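PDB 6FSK: DyP-type peroxidase from Pleurotus ostreatus PC15, which uses heme b to catalyse peroxide-dependent oxidations, probably including dye decolourisation and, at a non-canonical site, the oxidation of manganese(II). Local coordinates for residues D253-L256 and E257-I261; G319-K323 and C324-A328; F393-Q397 and E398-N402; G426-A429 and I430-Q433; P447-P450 and T451-I454. The protein carries 1 engineered substitution. One frame throughout, in Å; residues are numbered along the deposited sequence.

Interaction 1 (D253-L256 and E257-I261); sequences DDFL and ESNPI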
# COMPACT_ATOMS: atom_id res chain seq x y z
N ASP A 253 -13.16 16.47 3.27
CA ASP A 253 -14.38 16.96 2.61
C ASP A 253 -14.51 18.49 2.80
O ASP A 253 -14.82 19.19 1.84
CB ASP A 253 -15.61 16.29 3.13
CG ASP A 253 -15.77 14.82 2.71
OD1 ASP A 253 -15.14 14.32 1.81
OD2 ASP A 253 -16.60 14.20 3.43
N ASP A 254 -14.26 18.98 3.97
CA ASP A 254 -14.25 20.46 4.29
C ASP A 254 -13.21 21.23 3.44
O ASP A 254 -13.53 22.27 2.77
CB ASP A 254 -14.07 20.61 5.78
CG ASP A 254 -14.05 22.01 6.29
OD1 ASP A 254 -14.48 22.96 5.57
OD2 ASP A 254 -13.62 22.22 7.44
N PHE A 255 -11.98 20.69 3.38
CA PHE A 255 -10.99 21.20 2.47
C PHE A 255 -11.48 21.37 1.06
O PHE A 255 -11.34 22.43 0.45
CB PHE A 255 -9.76 20.30 2.53
CG PHE A 255 -8.72 20.68 1.55
CD1 PHE A 255 -8.02 21.86 1.74
CD2 PHE A 255 -8.51 19.93 0.41
CE1 PHE A 255 -7.03 22.24 0.82
CE2 PHE A 255 -7.51 20.33 -0.53
CZ PHE A 255 -6.81 21.46 -0.29
N LEU A 256 -12.03 20.32 0.49
CA LEU A 256 -12.51 20.36 -0.90
C LEU A 256 -13.63 21.39 -1.04
O LEU A 256 -13.59 22.22 -1.95
CB LEU A 256 -12.98 18.99 -1.41
CG LEU A 256 -11.96 17.89 -1.45
CD1 LEU A 256 -12.67 16.66 -2.05
CD2 LEU A 256 -10.75 18.23 -2.24
N GLU A 257 -14.59 21.38 -0.12
CA GLU A 257 -15.68 22.33 -0.15
C GLU A 257 -15.21 23.76 -0.06
O GLU A 257 -15.89 24.66 -0.62
CB GLU A 257 -16.57 22.07 1.06
CG GLU A 257 -17.50 20.94 0.99
CD GLU A 257 -18.22 20.70 2.34
OE1 GLU A 257 -18.14 21.47 3.36
OE2 GLU A 257 -18.94 19.69 2.29
N SER A 258 -14.11 23.97 0.62
CA SER A 258 -13.59 25.34 0.91
C SER A 258 -12.71 25.84 -0.22
O SER A 258 -12.34 27.00 -0.27
CB SER A 258 -12.87 25.34 2.22
OG SER A 258 -13.72 25.02 3.28
N ASN A 259 -12.34 24.97 -1.16
CA ASN A 259 -11.39 25.31 -2.26
C ASN A 259 -11.91 24.86 -3.63
O ASN A 259 -11.20 24.24 -4.42
CB ASN A 259 -10.04 24.63 -2.02
CG ASN A 259 -9.31 25.24 -0.89
OD1 ASN A 259 -8.59 26.24 -1.08
ND2 ASN A 259 -9.51 24.72 0.31
N PRO A 260 -13.19 25.10 -3.98
CA PRO A 260 -13.67 24.64 -5.27
C PRO A 260 -12.85 25.24 -6.40
O PRO A 260 -12.48 26.47 -6.34
CB PRO A 260 -15.10 25.17 -5.36
CG PRO A 260 -15.10 26.37 -4.45
CD PRO A 260 -14.17 25.95 -3.28
N ILE A 261 -12.58 24.46 -7.42
CA ILE A 261 -11.85 25.00 -8.59
C ILE A 261 -12.79 25.95 -9.29
O ILE A 261 -13.91 25.55 -9.61
CB ILE A 261 -11.36 23.89 -9.51
CG1 ILE A 261 -10.19 23.20 -8.80
CG2 ILE A 261 -10.91 24.47 -10.88
CD1 ILE A 261 -9.97 21.87 -9.35
O HOH W 1 -16.86 23.44 4.40
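The turn where D254 and F255 meet S258 and N259 is a local contact at the C-terminal end of helix 249-258, with side chains bonding back to the carbonyls of the last helical turn. The backbone oxygen of D254 takes two bonds from S258, whose N lies 2.8 Å from D254 O and whose hydroxyl OG, also 2.8 Å from D254 O, comes from above the carbonyl plane. S258 OG stands beside its own backbone N (chi1 -63°), which turns it back along the helix. The next carbonyl, F255 O, is met by the side-chain amide of N259: ND2 sits 2.9 Å from F255 O in a nearly straight bond (174°), with the oxygen in the amide plane. The same ND2 passes the F255 ring 3.5 Å from CD1, amide and ring planes turned 39° apart. N259 N then donates to L256 O, which also accepts from S272 OG of helix 268-280. On the outer side the carboxylates of D254 and E257 come within 4.5 Å (OD1 to OE1), and one water donates to both. D254 OD1 also bonds a bound buffer molecule, MES. K372 lies near both acids, its ion pair to E257 long and weak. S258 and N259 thus add side-chain donors to carbonyls of the last turn, supplementing its distorted backbone bonds, while the water and K372 probably ease the repulsion between the two acids.

Interaction 2 (G319-K323 and C324-A328); sequences GDQTK and CPFAA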
# COMPACT_ATOMS: atom_id res chain seq x y z
N GLY A 319 5.05 20.64 -19.96
CA GLY A 319 4.62 21.52 -18.87
C GLY A 319 3.14 21.65 -18.80
O GLY A 319 2.63 22.66 -18.33
N ASP A 320 2.40 20.64 -19.23
CA ASP A 320 0.97 20.72 -19.34
C ASP A 320 0.28 19.95 -18.23
O ASP A 320 0.26 18.74 -18.27
CB ASP A 320 0.61 20.17 -20.71
CG ASP A 320 -0.86 20.30 -21.07
OD1 ASP A 320 -1.69 20.67 -20.24
OD2 ASP A 320 -1.19 19.97 -22.25
N GLN A 321 -0.38 20.68 -17.35
CA GLN A 321 -1.13 20.07 -16.22
C GLN A 321 -2.60 20.17 -16.43
O GLN A 321 -3.42 19.99 -15.49
CB GLN A 321 -0.72 20.71 -14.86
CG GLN A 321 0.71 20.42 -14.47
CD GLN A 321 1.07 20.98 -13.19
OE1 GLN A 321 0.83 20.37 -12.15
NE2 GLN A 321 1.60 22.22 -13.19
N THR A 322 -3.02 20.50 -17.67
CA THR A 322 -4.46 20.66 -17.88
C THR A 322 -5.31 19.44 -17.55
O THR A 322 -6.38 19.64 -17.01
CB THR A 322 -4.82 21.16 -19.30
OG1 THR A 322 -4.36 20.28 -20.26
CG2 THR A 322 -4.15 22.52 -19.56
N LYS A 323 -4.86 18.24 -17.89
CA LYS A 323 -5.63 16.99 -17.66
C LYS A 323 -5.40 16.46 -16.26
O LYS A 323 -6.29 15.85 -15.71
CB LYS A 323 -5.34 15.92 -18.68
CG LYS A 323 -5.79 16.36 -20.08
CD LYS A 323 -5.65 15.18 -21.08
CE LYS A 323 -5.92 15.75 -22.46
NZ LYS A 323 -5.81 14.73 -23.59
N CYS A 324 -4.21 16.68 -15.71
CA CYS A 324 -3.80 16.01 -14.43
C CYS A 324 -2.66 16.81 -13.84
O CYS A 324 -1.61 17.00 -14.51
CB CYS A 324 -3.36 14.58 -14.73
SG CYS A 324 -2.93 13.64 -13.22
N PRO A 325 -2.78 17.28 -12.60
CA PRO A 325 -1.62 17.88 -11.92
C PRO A 325 -0.44 16.95 -11.88
O PRO A 325 -0.61 15.76 -11.69
CB PRO A 325 -2.16 18.21 -10.50
CG PRO A 325 -3.66 18.23 -10.66
CD PRO A 325 -3.96 17.22 -11.71
N PHE A 326 0.76 17.48 -11.92
CA PHE A 326 1.93 16.66 -11.72
C PHE A 326 1.98 15.97 -10.37
O PHE A 326 2.51 14.85 -10.26
CB PHE A 326 3.21 17.49 -11.98
CG PHE A 326 3.33 18.00 -13.40
CD1 PHE A 326 2.91 17.28 -14.48
CD2 PHE A 326 3.90 19.24 -13.58
CE1 PHE A 326 3.06 17.79 -15.80
CE2 PHE A 326 4.03 19.76 -14.88
CZ PHE A 326 3.59 19.02 -15.97
N ALA A 327 1.37 16.62 -9.37
CA ALA A 327 1.42 16.12 -7.98
C ALA A 327 0.20 15.26 -7.58
O ALA A 327 -0.01 14.93 -6.43
CB ALA A 327 1.60 17.24 -6.98
N ALA A 328 -0.62 14.86 -8.55
CA ALA A 328 -1.73 13.93 -8.26
C ALA A 328 -1.18 12.67 -7.62
O ALA A 328 -0.08 12.22 -8.01
CB ALA A 328 -2.46 13.60 -9.53
O HOH W 2 1.43 19.55 -9.52
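One face of the F326 ring is covered by the side chain of Q321, and at the ring's edge, in its plane, lies the CA of G319. Q321 CG stands over the middle of the ring, 3.4 Å from the centroid in a CH-pi contact. The chain is extended past CG (chi2 -178°), which carries CD out toward the rim, 3.3 Å from F326 CD2. The amide's own rotation then lays it flat, its plane within 1° of the ring's, and brings OE1 to the backbone of the same residue: F326 N donates to Q321 OE1 at 2.9 Å, almost straight (169°). A water that accepts from A327 N probably also donates to OE1. Before this, D320 OD1 takes both N and OG1 of T322, an Asx turn, and R278 bonds the carbonyls of Q321 and T322. With an alanine at Q321 the F326 ring would probably be freer to shift, its cover and the acceptor for F326 N both gone. The loop joins helix 315-318, closed at G319 by a Schellman motif, to helix 329-333, which begins with the heme ligand H329. One side chain thus serves apolar and polar needs together, helping to hold the type I turn P325-A328 just ahead of that helix.

Interaction 3 (F393-Q397 and E398-N402); sequences FHFIQ and ESWAN. With HEM (protoporphyrin IX containing Fe), chain C.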
# COMPACT_ATOMS: atom_id res chain seq x y z
N PHE A 393 8.49 1.03 -1.55
CA PHE A 393 7.76 1.86 -0.60
C PHE A 393 8.56 3.04 -0.05
O PHE A 393 8.08 4.16 -0.03
CB PHE A 393 7.25 1.01 0.58
CG PHE A 393 6.73 1.88 1.69
CD1 PHE A 393 5.43 2.42 1.59
CD2 PHE A 393 7.54 2.19 2.78
CE1 PHE A 393 4.97 3.30 2.56
CE2 PHE A 393 7.07 3.08 3.78
CZ PHE A 393 5.78 3.63 3.65
N HIS A 394 9.77 2.82 0.48
CA HIS A 394 10.48 3.94 1.09
C HIS A 394 10.78 5.04 0.07
O HIS A 394 10.68 6.22 0.42
CB HIS A 394 11.80 3.40 1.70
CG HIS A 394 12.61 4.46 2.38
ND1 HIS A 394 13.33 5.43 1.70
CD2 HIS A 394 12.78 4.71 3.70
CE1 HIS A 394 13.96 6.20 2.59
NE2 HIS A 394 13.57 5.82 3.80
N PHE A 395 11.28 4.64 -1.09
CA PHE A 395 11.65 5.58 -2.14
C PHE A 395 10.43 6.40 -2.59
O PHE A 395 10.48 7.64 -2.71
CB PHE A 395 12.30 4.86 -3.28
CG PHE A 395 12.94 5.78 -4.25
CD1 PHE A 395 12.25 6.28 -5.28
CD2 PHE A 395 14.31 6.11 -4.10
CE1 PHE A 395 12.84 7.12 -6.26
CE2 PHE A 395 14.88 6.98 -4.99
CZ PHE A 395 14.17 7.45 -6.09
N ILE A 396 9.31 5.72 -2.79
CA ILE A 396 8.11 6.36 -3.21
C ILE A 396 7.74 7.44 -2.20
O ILE A 396 7.37 8.56 -2.61
CB ILE A 396 6.93 5.39 -3.36
CG1 ILE A 396 7.12 4.37 -4.53
CG2 ILE A 396 5.60 6.10 -3.60
CD1 ILE A 396 6.23 3.14 -4.45
N GLN A 397 7.71 7.05 -0.94
CA GLN A 397 7.34 8.00 0.09
C GLN A 397 8.26 9.17 0.15
O GLN A 397 7.83 10.34 0.10
CB GLN A 397 7.27 7.30 1.42
CG GLN A 397 6.77 8.18 2.62
CD GLN A 397 5.26 8.43 2.53
OE1 GLN A 397 4.48 7.53 2.47
NE2 GLN A 397 4.89 9.70 2.38
N GLU A 398 9.59 8.90 0.26
CA GLU A 398 10.53 10.00 0.51
C GLU A 398 10.86 10.78 -0.71
O GLU A 398 10.93 12.03 -0.67
CB GLU A 398 11.83 9.42 1.07
CG GLU A 398 12.83 10.48 1.45
CD GLU A 398 14.20 10.02 1.88
OE1 GLU A 398 14.61 8.83 1.65
OE2 GLU A 398 14.86 10.97 2.47
N SER A 399 11.17 10.09 -1.79
CA SER A 399 11.69 10.71 -2.99
C SER A 399 10.66 11.26 -3.96
O SER A 399 10.96 12.14 -4.74
CB SER A 399 12.69 9.82 -3.70
OG SER A 399 13.94 9.76 -2.96
N TRP A 400 9.43 10.78 -3.90
CA TRP A 400 8.35 11.18 -4.80
C TRP A 400 7.26 11.96 -4.02
O TRP A 400 7.12 13.16 -4.23
CB TRP A 400 7.79 9.98 -5.56
CG TRP A 400 8.78 9.39 -6.54
CD1 TRP A 400 10.04 9.90 -6.93
CD2 TRP A 400 8.59 8.16 -7.29
NE1 TRP A 400 10.60 9.05 -7.87
CE2 TRP A 400 9.72 8.02 -8.14
CE3 TRP A 400 7.58 7.18 -7.30
CZ2 TRP A 400 9.87 6.88 -8.96
CZ3 TRP A 400 7.69 6.13 -8.13
CH2 TRP A 400 8.85 6.00 -9.00
N ALA A 401 6.50 11.29 -3.16
CA ALA A 401 5.38 11.91 -2.43
C ALA A 401 5.81 13.09 -1.57
O ALA A 401 5.11 14.12 -1.57
CB ALA A 401 4.65 10.87 -1.59
N ASN A 402 6.92 12.98 -0.88
CA ASN A 402 7.34 14.00 0.06
C ASN A 402 8.16 15.13 -0.63
O ASN A 402 8.62 16.05 0.05
CB ASN A 402 8.26 13.40 1.14
CG ASN A 402 7.60 12.45 2.09
OD1 ASN A 402 6.36 12.20 2.06
ND2 ASN A 402 8.40 12.01 3.04
CHA HEM C . -3.18 4.35 -6.00
CHB HEM C . -5.61 6.02 -2.19
CHC HEM C . -1.68 5.38 0.51
CHD HEM C . 0.87 4.00 -3.37
C1A HEM C . -4.22 4.86 -5.22
C2A HEM C . -5.55 5.14 -5.67
C3A HEM C . -6.25 5.56 -4.61
C4A HEM C . -5.32 5.61 -3.51
CMA HEM C . -7.66 6.04 -4.59
CAA HEM C . -6.03 5.01 -7.11
CBA HEM C . -6.69 3.70 -7.52
CGA HEM C . -5.71 2.56 -7.59
O1A HEM C . -4.93 2.46 -8.54
O2A HEM C . -5.75 1.70 -6.67
C1B HEM C . -4.76 6.01 -1.08
C2B HEM C . -5.11 6.34 0.23
C3B HEM C . -4.03 6.14 1.04
C4B HEM C . -2.97 5.69 0.13
CMB HEM C . -6.44 6.88 0.68
CAB HEM C . -3.79 6.34 2.49
CBB HEM C . -4.76 6.37 3.38
C1C HEM C . -0.60 5.04 -0.25
C2C HEM C . 0.74 4.86 0.13
C3C HEM C . 1.48 4.49 -0.95
C4C HEM C . 0.56 4.38 -2.05
CMC HEM C . 1.23 5.02 1.54
CAC HEM C . 2.94 4.26 -1.14
CBC HEM C . 3.90 4.84 -0.39
C1D HEM C . -0.08 3.93 -4.39
C2D HEM C . 0.29 3.34 -5.72
C3D HEM C . -0.89 3.41 -6.44
C4D HEM C . -1.86 4.07 -5.58
CMD HEM C . 1.58 2.77 -6.15
CAD HEM C . -1.12 3.02 -7.90
CBD HEM C . -0.75 4.10 -8.87
CGD HEM C . -0.86 3.63 -10.29
O1D HEM C . -1.53 4.40 -11.02
O2D HEM C . -0.43 2.54 -10.62
NA HEM C . -4.03 5.25 -3.90
NB HEM C . -3.45 5.70 -1.15
NC HEM C . -0.66 4.86 -1.65
ND HEM C . -1.33 4.40 -4.40
FE HEM C . -2.35 5.13 -2.81
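Helix 393-401 widens into a pi-type turn over 398-401, where I396 O receives both A401 N, at 2.9 Å and nearly in line with the carbonyl, and W400 N, at 3.3 Å from above the carbonyl plane. On one side of the helix F395 is the centre of the packing. S399 CB sits over the middle of its ring, 3.6 Å from the centroid, as a CH-pi contact. The edge of the same ring meets W400: F395 CE1 points onto the five-membered part of the indole in an edge-to-face pair, centroids 5.1 Å apart and planes at 82°. F395 CG is anti to the backbone N (chi1 -168°), which swings the ring down the helix toward these two residues. R351 adds a cation-pi contact to F395, and F406 stacks on W400. On the heme side, Q397 bends at chi2 (74°) so that NE2 donates to N402 OD1 at 2.9 Å, with the oxygen close to the amide plane of Q397. Both amides reach further: Q397 NE2 also bonds I431 O, and N402 OD1 accepts from Q433 N. F393 CD1, 3.5 Å away, and I396 CG2, 3.8 Å away, touch the heme vinyl carbon CBC. The helix therefore gives the cofactor an apolar border, while the amide pair ties its end to the loop that carries I431.

Interaction 4 (G426-A429 and I430-Q433); sequences GFDA and IIGQ. With HEM (protoporphyrin IX containing Fe), chain C.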
# COMPACT_ATOMS: atom_id res chain seq x y z
N GLY A 426 4.73 20.44 -5.79
CA GLY A 426 4.31 20.31 -4.42
C GLY A 426 4.14 18.89 -3.95
O GLY A 426 4.68 17.95 -4.55
N PHE A 427 3.57 18.79 -2.79
CA PHE A 427 3.38 17.51 -2.13
C PHE A 427 2.22 16.70 -2.73
O PHE A 427 1.20 17.24 -3.17
CB PHE A 427 3.10 17.69 -0.58
CG PHE A 427 4.32 18.10 0.18
CD1 PHE A 427 4.76 19.40 0.12
CD2 PHE A 427 5.06 17.20 0.87
CE1 PHE A 427 5.91 19.81 0.79
CE2 PHE A 427 6.22 17.59 1.54
CZ PHE A 427 6.63 18.91 1.48
N ASP A 428 2.37 15.38 -2.63
CA ASP A 428 1.25 14.48 -2.76
C ASP A 428 0.31 14.84 -1.59
O ASP A 428 0.74 14.86 -0.42
CB ASP A 428 1.76 13.07 -2.60
CG ASP A 428 0.69 12.04 -2.65
OD1 ASP A 428 -0.39 12.17 -1.99
OD2 ASP A 428 0.92 10.97 -3.34
N ALA A 429 -0.91 15.27 -1.89
CA ALA A 429 -1.78 15.78 -0.83
C ALA A 429 -2.50 14.70 -0.10
O ALA A 429 -3.17 14.94 0.90
CB ALA A 429 -2.78 16.78 -1.43
N ILE A 430 -2.36 13.48 -0.54
CA ILE A 430 -2.95 12.36 0.20
C ILE A 430 -1.96 11.82 1.23
O ILE A 430 -2.24 11.71 2.40
CB ILE A 430 -3.44 11.24 -0.75
CG1 ILE A 430 -4.40 11.78 -1.76
CG2 ILE A 430 -3.99 10.06 0.02
CD1 ILE A 430 -5.70 12.29 -1.21
N ILE A 431 -0.76 11.50 0.79
CA ILE A 431 0.25 10.86 1.63
C ILE A 431 1.55 11.64 1.85
O ILE A 431 2.38 11.23 2.64
CB ILE A 431 0.65 9.42 1.13
CG1 ILE A 431 1.30 9.47 -0.26
CG2 ILE A 431 -0.52 8.49 1.06
CD1 ILE A 431 2.14 8.30 -0.65
N GLY A 432 1.74 12.73 1.11
CA GLY A 432 3.06 13.44 1.27
C GLY A 432 3.26 14.01 2.65
O GLY A 432 2.28 14.59 3.22
N GLN A 433 4.43 13.83 3.25
CA GLN A 433 4.71 14.30 4.59
C GLN A 433 5.89 15.21 4.55
O GLN A 433 6.86 14.98 3.76
CB GLN A 433 5.04 13.12 5.51
CG GLN A 433 3.85 12.21 5.69
CD GLN A 433 4.00 11.19 6.82
OE1 GLN A 433 3.21 11.23 7.80
NE2 GLN A 433 5.00 10.34 6.72
CHA HEM C . -3.18 4.35 -6.00
CHB HEM C . -5.61 6.02 -2.19
CHC HEM C . -1.68 5.38 0.51
CHD HEM C . 0.87 4.00 -3.37
C1A HEM C . -4.22 4.86 -5.22
C2A HEM C . -5.55 5.14 -5.67
C3A HEM C . -6.25 5.56 -4.61
C4A HEM C . -5.32 5.61 -3.51
CMA HEM C . -7.66 6.04 -4.59
CAA HEM C . -6.03 5.01 -7.11
CBA HEM C . -6.69 3.70 -7.52
CGA HEM C . -5.71 2.56 -7.59
O1A HEM C . -4.93 2.46 -8.54
O2A HEM C . -5.75 1.70 -6.67
C1B HEM C . -4.76 6.01 -1.08
C2B HEM C . -5.11 6.34 0.23
C3B HEM C . -4.03 6.14 1.04
C4B HEM C . -2.97 5.69 0.13
CMB HEM C . -6.44 6.88 0.68
CAB HEM C . -3.79 6.34 2.49
CBB HEM C . -4.76 6.37 3.38
C1C HEM C . -0.60 5.04 -0.25
C2C HEM C . 0.74 4.86 0.13
C3C HEM C . 1.48 4.49 -0.95
C4C HEM C . 0.56 4.38 -2.05
CMC HEM C . 1.23 5.02 1.54
CAC HEM C . 2.94 4.26 -1.14
CBC HEM C . 3.90 4.84 -0.39
C1D HEM C . -0.08 3.93 -4.39
C2D HEM C . 0.29 3.34 -5.72
C3D HEM C . -0.89 3.41 -6.44
C4D HEM C . -1.86 4.07 -5.58
CMD HEM C . 1.58 2.77 -6.15
CAD HEM C . -1.12 3.02 -7.90
CBD HEM C . -0.75 4.10 -8.87
CGD HEM C . -0.86 3.63 -10.29
O1D HEM C . -1.53 4.40 -11.02
O2D HEM C . -0.43 2.54 -10.62
NA HEM C . -4.03 5.25 -3.90
NB HEM C . -3.45 5.70 -1.15
NC HEM C . -0.66 4.86 -1.65
ND HEM C . -1.33 4.40 -4.40
FE HEM C . -2.35 5.13 -2.81
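D428 OD1 is gripped by two successive backbone N-H groups, I430 N at 2.8 Å and I431 N at 2.9 Å. The first comes nearly along the C-O axis in a bent bond (138°); the second, much straighter at 171°, comes from above the carboxylate plane. D428 CG lies anti to the backbone N, beside the carbonyl carbon (chi1 178°), which folds the carboxylate back over the turn that follows. The backbone closes the same turn: G432 N donates to D428 O at 2.8 Å, and a side chain on G432 would run into that carbonyl. D428 OD2 passes I431 CG1 at 3.4 Å and bonds H329 ND1. H329 is the axial ligand of the heme iron, so this is the proximal Asp-His-iron arrangement of heme peroxidases, in which the bond from ND1 to OD2 fixes the rotation of the imidazole. The two N-H groups hold the carboxylate in position for it. A leucine in place of D428 would probably leave the two N-H groups without OD1 and H329 ND1 without OD2, and let the imidazole turn. Two isoleucines line the same heme side: I431 CG2 lies 3.4 Å from the meso carbon CHC, and I430 CG2 is 3.9 Å from C2B. At the other end, F427 brings its ring edge to the backbone of Q433, CE2 3.5 Å from O, while the Q433 side chain bonds D111 and the carbonyl of L109.

Interaction 5 (P447-P450 and T451-I454); sequences PNDP and TTNI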
# COMPACT_ATOMS: atom_id res chain seq x y z
N PRO A 447 -6.82 23.96 -13.67
CA PRO A 447 -6.31 23.76 -15.04
C PRO A 447 -6.02 25.05 -15.76
O PRO A 447 -5.16 25.08 -16.66
CB PRO A 447 -7.45 23.03 -15.76
CG PRO A 447 -8.40 22.64 -14.72
CD PRO A 447 -8.11 23.28 -13.45
N ASN A 448 -6.70 26.11 -15.39
CA ASN A 448 -6.46 27.41 -16.06
C ASN A 448 -5.36 28.24 -15.47
O ASN A 448 -4.92 29.22 -16.09
CB ASN A 448 -7.75 28.24 -16.12
CG ASN A 448 -8.75 27.70 -17.10
OD1 ASN A 448 -8.35 27.11 -18.11
ND2 ASN A 448 -10.04 27.88 -16.81
N ASP A 449 -4.88 27.91 -14.27
CA ASP A 449 -3.87 28.74 -13.58
C ASP A 449 -2.92 27.75 -12.84
O ASP A 449 -2.99 27.63 -11.61
CB ASP A 449 -4.70 29.60 -12.63
CG ASP A 449 -3.90 30.60 -11.85
OD1 ASP A 449 -2.78 30.95 -12.29
OD2 ASP A 449 -4.41 30.96 -10.72
N PRO A 450 -2.04 27.07 -13.58
CA PRO A 450 -1.20 26.05 -12.92
C PRO A 450 -0.24 26.53 -11.91
O PRO A 450 0.15 25.79 -10.98
CB PRO A 450 -0.41 25.45 -14.08
CG PRO A 450 -0.56 26.40 -15.20
CD PRO A 450 -1.87 27.03 -15.05
N THR A 451 0.10 27.82 -11.97
CA THR A 451 1.10 28.33 -11.07
C THR A 451 0.58 28.54 -9.67
O THR A 451 1.36 28.64 -8.72
CB THR A 451 1.75 29.65 -11.58
OG1 THR A 451 2.36 29.37 -12.87
CG2 THR A 451 2.89 30.02 -10.69
N THR A 452 -0.72 28.63 -9.50
CA THR A 452 -1.25 28.85 -8.15
C THR A 452 -1.17 27.57 -7.30
O THR A 452 -1.44 26.46 -7.77
CB THR A 452 -2.63 29.45 -8.16
OG1 THR A 452 -3.57 28.54 -8.72
CG2 THR A 452 -2.58 30.68 -8.96
N ASN A 453 -0.73 27.77 -6.08
CA ASN A 453 -0.66 26.74 -5.04
C ASN A 453 -1.82 26.85 -4.10
O ASN A 453 -2.32 27.97 -3.80
CB ASN A 453 0.51 26.94 -4.05
CG ASN A 453 1.82 26.84 -4.64
OD1 ASN A 453 2.00 26.44 -5.75
ND2 ASN A 453 2.79 27.34 -3.86
N ILE A 454 -2.24 25.72 -3.58
CA ILE A 454 -3.09 25.70 -2.39
C ILE A 454 -2.18 25.26 -1.28
O ILE A 454 -1.50 24.23 -1.35
CB ILE A 454 -4.26 24.71 -2.51
CG1 ILE A 454 -5.16 25.08 -3.68
CG2 ILE A 454 -5.05 24.69 -1.17
CD1 ILE A 454 -6.21 24.07 -4.07
O HOH W 3 -3.35 25.62 -9.84
O HOH W 4 -0.84 29.97 -13.69
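T451, D449 and P450 bury the most surface in this tight reversal of the chain, which T452 then closes. T451, at the third position of the turn, is exposed, and its backbone is tied to D449 through solvent: one water accepts from T451 N at 2.9 Å and donates to D449 OD1 at 2.6 Å, so that the carboxylate is linked to the bend. D449 can reach this water because its CG stands anti to the backbone N (chi1 -177°), which brings the carboxylate round toward the residues that follow. P450 lies between the two, and its closed ring restricts phi to a value that suits the bend. The backbone oxygen of D449 gathers the remaining bonds. T452 N donates to D449 O at 3.3 Å, fairly straight at 157° but approaching from well above the carbonyl plane. T452 OG1 is 3.1 Å from the same oxygen, D449 O, although its proton may instead serve another acceptor. The aspartate and threonine side chains cross at about a right angle. A second water lies 2.7 Å from D449 O and 2.9 Å from T452 O, probably bridging the two ends of the turn, though it has more acceptors near it than protons to give. Beyond the turn N453 ND2 bonds Q441 OE1, and I454 pairs its backbone with I442. The arrangement is a type I beta turn, D449 to T452, with proline at its second position, leading into strand 453-455 of the small two-stranded antiparallel sheet with strand 441-443.

In the fold
Interactions 3 and 4 form the heme-side pair: both touch the cofactor, and two bonds from side chains of interaction 3 to the backbone of interaction 4 join them. Interaction 4 is wholly buried and built on a carboxylate, whereas interaction 3, partly buried, relies on rings and amides. Interaction 2, also partly buried, bridges inward and outward, its A327 packing on F427 of interaction 4 and its Q321 on P450 of interaction 5. Interaction 5, at the surface, is mostly backbone and water; its I454 packs on F255 and N259 of interaction 1, a partly buried helix end. Waters accompany interactions 1, 2 and 5, the three contacts farther from the chain's centre.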